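Local structure of ADP-ribosylation factor-binding protein GGA1 (Saccharomyces cerevisiae, 5CN2) at residues A[12-26]-A[37-49]. The protein may help regulate membrane traffic through the trans-Golgi network and binds the small GTPases ARF1 and ARF2, this chain being its C-terminal GAE (gamma-adaptin ear) domain. Sequence-based numbering, arbitrary orientation.
Sequences RHILNQSDHLRIDYE and LVIFYSNISSDPI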
loop_
_atom_site.group_PDB
_atom_site.type_symbol
_atom_site.label_atom_id
_atom_site.label_comp_id
_atom_site.label_asym_id
_atom_site.label_seq_id
_atom_site.Cartn_x
_atom_site.Cartn_y
_atom_site.Cartn_z
ATOM N N ARG A 12 -0.072 -1.170 12.500
ATOM C CA ARG A 12 0.610 -1.422 11.225
ATOM C C ARG A 12 0.468 -2.852 10.778
ATOM O O ARG A 12 1.047 -3.743 11.388
ATOM C CB ARG A 12 2.093 -1.123 11.321
ATOM C CG ARG A 12 2.399 0.341 11.379
ATOM C CD ARG A 12 2.234 1.013 10.032
ATOM N NE ARG A 12 2.742 2.357 10.202
ATOM C CZ ARG A 12 3.895 2.812 9.741
ATOM N NH1 ARG A 12 4.687 2.060 8.986
ATOM N NH2 ARG A 12 4.233 4.066 10.012
ATOM N N HIS A 13 -0.296 -3.050 9.703
ATOM C CA HIS A 13 -0.519 -4.334 9.109
ATOM C C HIS A 13 0.428 -4.424 7.911
ATOM O O HIS A 13 0.738 -3.420 7.288
ATOM C CB HIS A 13 -1.983 -4.450 8.664
ATOM C CG HIS A 13 -2.977 -4.074 9.731
ATOM N ND1 HIS A 13 -3.533 -4.997 10.596
ATOM C CD2 HIS A 13 -3.527 -2.877 10.059
ATOM C CE1 HIS A 13 -4.368 -4.384 11.416
ATOM N NE2 HIS A 13 -4.389 -3.099 11.107
ATOM N N ILE A 14 0.896 -5.626 7.603
ATOM C CA ILE A 14 1.900 -5.809 6.571
ATOM C C ILE A 14 1.199 -6.237 5.314
ATOM O O ILE A 14 0.527 -7.256 5.297
ATOM C CB ILE A 14 2.958 -6.858 6.976
ATOM C CG1 ILE A 14 3.728 -6.352 8.212
ATOM C CG2 ILE A 14 3.930 -7.116 5.830
ATOM C CD1 ILE A 14 4.824 -7.275 8.711
ATOM N N LEU A 15 1.343 -5.435 4.266
ATOM C CA LEU A 15 0.823 -5.779 2.952
ATOM C C LEU A 15 1.816 -6.708 2.263
ATOM O O LEU A 15 1.448 -7.707 1.655
ATOM C CB LEU A 15 0.640 -4.512 2.105
ATOM C CG LEU A 15 -0.156 -4.702 0.808
ATOM C CD1 LEU A 15 -1.629 -4.783 1.147
ATOM C CD2 LEU A 15 0.073 -3.567 -0.182
ATOM N N ASN A 16 3.086 -6.365 2.352
ATOM C CA ASN A 16 4.103 -7.166 1.693
ATOM C C ASN A 16 5.498 -6.902 2.254
ATOM O O ASN A 16 5.848 -5.771 2.614
ATOM C CB ASN A 16 4.105 -6.896 0.192
ATOM C CG ASN A 16 4.843 -7.967 -0.579
ATOM O OD1 ASN A 16 5.829 -7.699 -1.264
ATOM N ND2 ASN A 16 4.394 -9.190 -0.437
ATOM N N GLN A 17 6.280 -7.965 2.322
ATOM C CA GLN A 17 7.662 -7.876 2.717
ATOM C C GLN A 17 8.510 -8.753 1.799
ATOM O O GLN A 17 8.360 -9.956 1.802
ATOM C CB GLN A 17 7.831 -8.288 4.198
ATOM C CG GLN A 17 9.144 -7.775 4.790
ATOM C CD GLN A 17 9.072 -7.453 6.271
ATOM O OE1 GLN A 17 8.172 -7.915 6.986
ATOM N NE2 GLN A 17 10.020 -6.641 6.739
ATOM N N SER A 18 9.355 -8.120 0.988
ATOM C CA SER A 18 10.323 -8.807 0.140
ATOM C C SER A 18 11.668 -8.615 0.829
ATOM O O SER A 18 11.709 -8.281 2.017
ATOM C CB SER A 18 10.310 -8.228 -1.288
ATOM O OG SER A 18 10.551 -6.821 -1.324
ATOM N N ASP A 19 12.772 -8.825 0.116
ATOM C CA ASP A 19 14.101 -8.630 0.716
ATOM C C ASP A 19 14.545 -7.167 0.693
ATOM O O ASP A 19 15.408 -6.773 1.458
ATOM C CB ASP A 19 15.137 -9.481 -0.012
ATOM C CG ASP A 19 14.881 -10.963 0.149
ATOM O OD1 ASP A 19 14.338 -11.353 1.206
ATOM O OD2 ASP A 19 15.230 -11.730 -0.778
ATOM N N HIS A 20 13.939 -6.371 -0.183
ATOM C CA HIS A 20 14.320 -4.977 -0.391
ATOM C C HIS A 20 13.335 -3.958 0.152
ATOM O O HIS A 20 13.702 -2.811 0.350
ATOM C CB HIS A 20 14.433 -4.735 -1.887
ATOM C CG HIS A 20 15.243 -5.768 -2.576
ATOM N ND1 HIS A 20 16.553 -5.558 -2.941
ATOM C CD2 HIS A 20 14.952 -7.045 -2.916
ATOM C CE1 HIS A 20 17.027 -6.651 -3.509
ATOM N NE2 HIS A 20 16.077 -7.572 -3.501
ATOM N N LEU A 21 12.090 -4.368 0.360
ATOM C CA LEU A 21 11.003 -3.432 0.549
ATOM C C LEU A 21 9.950 -3.995 1.490
ATOM O O LEU A 21 9.587 -5.171 1.390
ATOM C CB LEU A 21 10.351 -3.159 -0.802
ATOM C CG LEU A 21 9.200 -2.161 -0.786
ATOM C CD1 LEU A 21 9.721 -0.758 -0.551
ATOM C CD2 LEU A 21 8.432 -2.210 -2.096
ATOM N N ARG A 22 9.469 -3.160 2.401
ATOM C CA ARG A 22 8.307 -3.503 3.241
ATOM C C ARG A 22 7.225 -2.475 3.006
ATOM O O ARG A 22 7.467 -1.287 3.128
ATOM C CB ARG A 22 8.639 -3.546 4.732
ATOM C CG ARG A 22 7.407 -3.838 5.593
ATOM C CD ARG A 22 7.697 -3.921 7.085
ATOM N NE ARG A 22 7.882 -2.607 7.708
ATOM C CZ ARG A 22 9.060 -2.026 7.932
ATOM N NH1 ARG A 22 10.190 -2.625 7.589
ATOM N NH2 ARG A 22 9.111 -0.828 8.505
ATOM N N ILE A 23 6.048 -2.955 2.621
ATOM C CA ILE A 23 4.871 -2.119 2.473
ATOM C C ILE A 23 4.008 -2.512 3.622
ATOM O O ILE A 23 3.660 -3.656 3.744
ATOM C CB ILE A 23 4.093 -2.408 1.162
ATOM C CG1 ILE A 23 5.001 -2.281 -0.057
ATOM C CG2 ILE A 23 2.914 -1.474 1.021
ATOM C CD1 ILE A 23 4.373 -2.747 -1.356
ATOM N N ASP A 24 3.664 -1.561 4.473
ATOM C CA ASP A 24 2.694 -1.807 5.530
ATOM C C ASP A 24 1.761 -0.615 5.634
ATOM O O ASP A 24 1.911 0.385 4.881
ATOM C CB ASP A 24 3.385 -2.123 6.873
ATOM C CG ASP A 24 4.414 -1.100 7.285
ATOM O OD1 ASP A 24 4.372 0.063 6.840
ATOM O OD2 ASP A 24 5.294 -1.477 8.068
ATOM N N TYR A 25 0.776 -0.710 6.533
ATOM C CA TYR A 25 -0.293 0.301 6.535
ATOM C C TYR A 25 -1.138 0.345 7.777
ATOM O O TYR A 25 -1.290 -0.658 8.464
ATOM C CB TYR A 25 -1.214 0.096 5.314
ATOM C CG TYR A 25 -1.940 -1.204 5.327
ATOM C CD1 TYR A 25 -1.333 -2.360 4.896
ATOM C CD2 TYR A 25 -3.260 -1.283 5.790
ATOM C CE1 TYR A 25 -2.011 -3.565 4.915
ATOM C CE2 TYR A 25 -3.941 -2.465 5.806
ATOM C CZ TYR A 25 -3.320 -3.604 5.378
ATOM O OH TYR A 25 -4.004 -4.796 5.420
ATOM N N GLU A 26 -1.679 1.531 8.049
ATOM C CA GLU A 26 -2.696 1.732 9.062
ATOM C C GLU A 26 -4.054 1.681 8.383
ATOM O O GLU A 26 -4.226 2.150 7.251
ATOM C CB GLU A 26 -2.487 3.076 9.759
ATOM C CG GLU A 26 -1.201 3.102 10.575
ATOM C CD GLU A 26 -0.799 4.468 11.084
ATOM O OE1 GLU A 26 -1.217 5.504 10.530
ATOM O OE2 GLU A 26 -0.012 4.493 12.047
ATOM N N LEU A 37 -6.836 4.291 4.424
ATOM C CA LEU A 37 -5.578 3.544 4.423
ATOM C C LEU A 37 -4.454 4.492 4.297
ATOM O O LEU A 37 -4.366 5.225 3.295
ATOM C CB LEU A 37 -5.441 2.630 3.217
ATOM C CG LEU A 37 -5.847 1.199 3.389
ATOM C CD1 LEU A 37 -7.303 1.088 2.952
ATOM C CD2 LEU A 37 -4.928 0.354 2.534
ATOM N N VAL A 38 -3.565 4.450 5.278
ATOM C CA VAL A 38 -2.309 5.167 5.202
ATOM C C VAL A 38 -1.244 4.120 4.964
ATOM O O VAL A 38 -0.999 3.270 5.824
ATOM C CB VAL A 38 -2.066 5.973 6.472
ATOM C CG1 VAL A 38 -0.809 6.821 6.336
ATOM C CG2 VAL A 38 -3.280 6.848 6.747
ATOM N N ILE A 39 -0.657 4.162 3.765
ATOM C CA ILE A 39 0.323 3.177 3.327
ATOM C C ILE A 39 1.729 3.756 3.474
ATOM O O ILE A 39 1.962 4.934 3.198
ATOM C CB ILE A 39 0.096 2.770 1.869
ATOM C CG1 ILE A 39 -1.395 2.489 1.635
ATOM C CG2 ILE A 39 0.963 1.555 1.488
ATOM C CD1 ILE A 39 -1.738 2.015 0.232
ATOM N N PHE A 40 2.657 2.922 3.925
ATOM C CA PHE A 40 4.035 3.339 4.134
ATOM C C PHE A 40 4.958 2.362 3.436
ATOM O O PHE A 40 4.755 1.142 3.502
ATOM C CB PHE A 40 4.378 3.361 5.629
ATOM C CG PHE A 40 3.622 4.378 6.416
ATOM C CD1 PHE A 40 4.128 5.652 6.576
ATOM C CD2 PHE A 40 2.423 4.045 7.033
ATOM C CE1 PHE A 40 3.434 6.595 7.316
ATOM C CE2 PHE A 40 1.737 4.973 7.774
ATOM C CZ PHE A 40 2.233 6.256 7.901
ATOM N N TYR A 41 5.996 2.898 2.819
ATOM C CA TYR A 41 6.957 2.096 2.096
ATOM C C TYR A 41 8.317 2.226 2.762
ATOM O O TYR A 41 8.768 3.347 3.033
ATOM C CB TYR A 41 6.989 2.549 0.634
ATOM C CG TYR A 41 5.594 2.637 -0.017
ATOM C CD1 TYR A 41 4.993 1.525 -0.599
ATOM C CD2 TYR A 41 4.901 3.819 -0.042
ATOM C CE1 TYR A 41 3.738 1.606 -1.198
ATOM C CE2 TYR A 41 3.641 3.911 -0.627
ATOM C CZ TYR A 41 3.070 2.797 -1.200
ATOM O OH TYR A 41 1.834 2.901 -1.775
ATOM N N SER A 42 8.944 1.080 3.059
ATOM C CA SER A 42 10.223 1.053 3.751
ATOM C C SER A 42 11.306 0.280 2.976
ATOM O O SER A 42 11.110 -0.870 2.629
ATOM C CB SER A 42 10.052 0.426 5.129
ATOM O OG SER A 42 9.215 1.223 5.956
ATOM N N ASN A 43 12.456 0.913 2.756
ATOM C CA ASN A 43 13.603 0.267 2.113
ATOM C C ASN A 43 14.377 -0.400 3.228
ATOM O O ASN A 43 14.893 0.289 4.113
ATOM C CB ASN A 43 14.442 1.326 1.385
ATOM C CG ASN A 43 15.628 0.764 0.607
ATOM O OD1 ASN A 43 16.028 -0.395 0.742
ATOM N ND2 ASN A 43 16.205 1.620 -0.234
ATOM N N ILE A 44 14.403 -1.731 3.217
ATOM C CA ILE A 44 15.190 -2.519 4.168
ATOM C C ILE A 44 16.475 -3.113 3.527
ATOM O O ILE A 44 17.112 -3.984 4.115
ATOM C CB ILE A 44 14.346 -3.666 4.786
ATOM C CG1 ILE A 44 13.780 -4.579 3.692
ATOM C CG2 ILE A 44 13.226 -3.096 5.642
ATOM C CD1 ILE A 44 13.344 -5.938 4.185
ATOM N N SER A 45 16.836 -2.654 2.327
ATOM C CA SER A 45 18.129 -2.992 1.710
ATOM C C SER A 45 19.126 -1.874 1.967
ATOM O O SER A 45 18.725 -0.736 2.252
ATOM C CB SER A 45 17.981 -3.126 0.207
ATOM O OG SER A 45 17.997 -1.836 -0.401
ATOM N N SER A 46 20.416 -2.186 1.801
ATOM C CA SER A 46 21.497 -1.196 1.992
ATOM C C SER A 46 21.825 -0.408 0.709
ATOM O O SER A 46 22.856 0.267 0.640
ATOM C CB SER A 46 22.764 -1.846 2.597
ATOM O OG SER A 46 22.913 -3.191 2.194
ATOM N N ASP A 47 20.912 -0.469 -0.270
ATOM C CA ASP A 47 21.003 0.279 -1.521
ATOM C C ASP A 47 19.733 1.092 -1.769
ATOM O O ASP A 47 18.639 0.641 -1.440
ATOM C CB ASP A 47 21.181 -0.696 -2.684
ATOM C CG ASP A 47 22.564 -1.286 -2.732
ATOM O OD1 ASP A 47 23.501 -0.495 -2.922
ATOM O OD2 ASP A 47 22.709 -2.516 -2.569
ATOM N N PRO A 48 19.866 2.281 -2.381
ATOM C CA PRO A 48 18.683 3.106 -2.652
ATOM C C PRO A 48 17.681 2.494 -3.633
ATOM O O PRO A 48 18.071 1.726 -4.511
ATOM C CB PRO A 48 19.270 4.387 -3.245
ATOM C CG PRO A 48 20.694 4.401 -2.826
ATOM C CD PRO A 48 21.108 2.965 -2.789
ATOM N N ILE A 49 16.406 2.846 -3.446
ATOM C CA ILE A 49 15.300 2.458 -4.317
ATOM C C ILE A 49 14.753 3.721 -4.993
ATOM O O ILE A 49 14.497 4.732 -4.339
ATOM C CB ILE A 49 14.164 1.720 -3.536
ATOM C CG1 ILE A 49 14.632 0.331 -3.089
ATOM C CG2 ILE A 49 12.918 1.572 -4.393
ATOM C CD1 ILE A 49 13.761 -0.342 -2.040
HETATM O O HOH W 1 6.951 0.256 5.437
#
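R12 lays its guanidinium flat over one face of the F40 ring, the two planes only 2° apart, with CZ of R12 3.7 Å from the ring centroid of F40: a cation-pi stack. The R12 chain bends at chi2 (-75°), which folds the guanidinium back over the sheet to reach this ring. From there NH1 of R12 makes a salt bridge to OD1 of D24 at 2.9 Å, meeting that oxygen from above the carboxylate plane, and NH2 pairs with D80 on strand 78-89. Cutting R12 back to an alanine is likely to strip the cation from that face of F40 and leave D80 without this partner, with D24 still held by R22. On the other carboxylate oxygen, NE of R22 donates to OD2 of D24 at 2.8 Å, its N-H pointing almost straight at the oxygen (162°), so D24 is gripped by two arginines. Next to it, a water is hydrogen-bonded to O of R22 and OD1 of D24 and lies beside OG of S42, which itself bonds to the backbone N of D80.

All of this lies on one face of an antiparallel hairpin, strands 21-29 and 34-43, within the five-stranded sheet of the immunoglobulin-like ear. R22–S42, D24–F40 and E26–V38 are hydrogen-bonded pairs here, with N of F40 2.8 Å from O of D24. The opposite face is mostly apolar: CG2 of I23 packs on CG2 of I39 at 3.6 Å, while CG1 of I23 comes to the edge of the Y41 ring. Y25 and L21 extend this layer, reaching L122 and Y107 of the other sheet. Beyond the strand end, N of I44 bonds to O of H20, and OD1 of N43 accepts from N of S45 at 2.9 Å in an Asx turn.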